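Local structure of multicopper oxidase (Uncultured bacterium, 4E9X) at residues M143-W147 with I200-H204. The protein probably oxidises substrates at a mononuclear copper centre and passes the electrons to a trinuclear copper cluster that reduces dioxygen to water. Numbering follows the deposited sequence.
Sequences MMSTW and IHAMH. With CU (copper (II) ion), chain G.
Met144 packs against His201 and Met203 in the interior of the second cupredoxin domain, where strands 138-147 and 201-205 belong to the two facing sheets of the β-sandwich; the segments 143-147 and 201-204 run at 134° to each other, N to C. The main contact is a CH-pi interaction: Met144 CB sits 3.5 Å from the centroid of the His201 imidazole, only 10° off the ring normal. Beyond CB the Met144 chain bends (chi2 62°), which turns its thioether toward Met203, itself folded; the two side chains meet tip to tip, with Met144 SD 4.0 Å from Met203 CE. Thr146 adds its methyl, CG2 lying 4.1 Å from His201 CE1 at a slant to the ring.

Both imidazole nitrogens have polar partners. ND1 is hydrogen-bonded to Asp253 OD2, while a water lying in the ring plane is 2.8 Å from His201 NE2 and gives a weak hydrogen bond to Met144 O. Further along the same strand, His204 NE2 binds copper at 1.8 Å, in a site shared with His60 of a neighbouring subunit. The face contact, with the Asp253 bond at ND1 and the in-plane water at NE2, probably fixes the tilt and rotation of the buried His201 ring, and the nearby Asp253 carboxylate would probably make the imidazole more basic.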
loop_
_atom_site.group_PDB
_atom_site.type_symbol
_atom_site.label_atom_id
_atom_site.label_comp_id
_atom_site.label_asym_id
_atom_site.label_seq_id
_atom_site.Cartn_x
_atom_site.Cartn_y
_atom_site.Cartn_z
ATOM N N MET A 143 -7.522 -9.535 -12.587
ATOM C CA MET A 143 -7.113 -8.139 -12.851
ATOM C C MET A 143 -8.088 -7.239 -12.132
ATOM O O MET A 143 -9.306 -7.220 -12.460
ATOM C CB MET A 143 -7.172 -7.889 -14.375
ATOM C CG MET A 143 -6.275 -8.878 -15.137
ATOM S SD MET A 143 -6.021 -8.466 -16.895
ATOM C CE MET A 143 -4.866 -7.106 -16.739
ATOM N N MET A 144 -7.618 -6.533 -11.131
ATOM C CA MET A 144 -8.491 -5.707 -10.294
ATOM C C MET A 144 -8.530 -4.281 -10.791
ATOM O O MET A 144 -7.518 -3.755 -11.260
ATOM C CB MET A 144 -8.017 -5.710 -8.826
ATOM C CG MET A 144 -8.610 -6.852 -7.984
ATOM S SD MET A 144 -8.176 -8.516 -8.526
ATOM C CE MET A 144 -6.394 -8.478 -8.229
ATOM N N SER A 145 -9.702 -3.631 -10.717
ATOM C CA SER A 145 -9.848 -2.235 -11.102
ATOM C C SER A 145 -11.065 -1.674 -10.362
ATOM O O SER A 145 -11.780 -2.345 -9.615
ATOM C CB SER A 145 -9.941 -2.049 -12.600
ATOM O OG SER A 145 -11.145 -2.583 -13.117
ATOM N N THR A 146 -11.202 -0.369 -10.598
ATOM C CA THR A 146 -12.277 0.391 -9.959
ATOM C C THR A 146 -13.041 1.206 -10.996
ATOM O O THR A 146 -12.561 1.439 -12.109
ATOM C CB THR A 146 -11.778 1.335 -8.823
ATOM O OG1 THR A 146 -11.140 2.466 -9.415
ATOM C CG2 THR A 146 -10.796 0.590 -7.925
ATOM N N TRP A 147 -14.225 1.678 -10.625
ATOM C CA TRP A 147 -15.128 2.314 -11.583
ATOM C C TRP A 147 -15.793 3.509 -10.898
ATOM O O TRP A 147 -16.099 3.448 -9.727
ATOM C CB TRP A 147 -16.235 1.382 -12.070
ATOM C CG TRP A 147 -15.653 0.086 -12.603
ATOM C CD1 TRP A 147 -15.342 -1.017 -11.835
ATOM C CD2 TRP A 147 -15.292 -0.227 -13.935
ATOM N NE1 TRP A 147 -14.804 -2.019 -12.645
ATOM C CE2 TRP A 147 -14.768 -1.550 -13.932
ATOM C CE3 TRP A 147 -15.355 0.508 -15.143
ATOM C CZ2 TRP A 147 -14.315 -2.177 -15.106
ATOM C CZ3 TRP A 147 -14.892 -0.159 -16.281
ATOM C CH2 TRP A 147 -14.383 -1.471 -16.277
ATOM N N ILE A 200 -5.980 0.219 -4.696
ATOM C CA ILE A 200 -5.194 -0.804 -3.985
ATOM C C ILE A 200 -6.141 -1.898 -3.510
ATOM O O ILE A 200 -7.228 -1.581 -3.112
ATOM C CB ILE A 200 -4.407 -0.048 -2.909
ATOM C CG1 ILE A 200 -3.488 1.023 -3.531
ATOM C CG2 ILE A 200 -3.608 -0.965 -2.063
ATOM C CD1 ILE A 200 -2.536 1.637 -2.520
ATOM N N HIS A 201 -5.702 -3.149 -3.594
ATOM C CA HIS A 201 -6.600 -4.285 -3.362
ATOM C C HIS A 201 -5.864 -5.281 -2.457
ATOM O O HIS A 201 -4.743 -5.725 -2.774
ATOM C CB HIS A 201 -6.923 -4.963 -4.703
ATOM C CG HIS A 201 -7.627 -4.032 -5.641
ATOM N ND1 HIS A 201 -8.983 -3.855 -5.620
ATOM C CD2 HIS A 201 -7.139 -3.188 -6.590
ATOM C CE1 HIS A 201 -9.315 -2.923 -6.543
ATOM N NE2 HIS A 201 -8.203 -2.527 -7.143
ATOM N N ALA A 202 -6.467 -5.623 -1.329
ATOM C CA ALA A 202 -5.813 -6.509 -0.359
ATOM C C ALA A 202 -6.442 -7.891 -0.523
ATOM O O ALA A 202 -7.477 -8.198 0.018
ATOM C CB ALA A 202 -5.990 -5.939 1.041
ATOM N N MET A 203 -5.876 -8.733 -1.367
ATOM C CA MET A 203 -6.564 -9.970 -1.793
ATOM C C MET A 203 -6.341 -11.069 -0.751
ATOM O O MET A 203 -5.200 -11.481 -0.489
ATOM C CB MET A 203 -5.996 -10.392 -3.152
ATOM C CG MET A 203 -6.214 -9.311 -4.226
ATOM S SD MET A 203 -7.923 -8.746 -4.432
ATOM C CE MET A 203 -8.804 -10.232 -4.944
ATOM N N HIS A 204 -7.434 -11.523 -0.173
ATOM C CA HIS A 204 -7.404 -12.506 0.930
ATOM C C HIS A 204 -8.118 -13.806 0.538
ATOM O O HIS A 204 -9.310 -13.756 0.162
ATOM C CB HIS A 204 -8.096 -11.901 2.126
ATOM C CG HIS A 204 -8.340 -12.832 3.262
ATOM N ND1 HIS A 204 -7.355 -13.683 3.801
ATOM C CD2 HIS A 204 -9.456 -13.081 3.978
ATOM C CE1 HIS A 204 -7.928 -14.405 4.809
ATOM N NE2 HIS A 204 -9.200 -14.041 4.916
HETATM CU CU CU G . -10.420 -14.536 6.171
HETATM O O HOH W 1 -7.500 -0.923 -9.299
#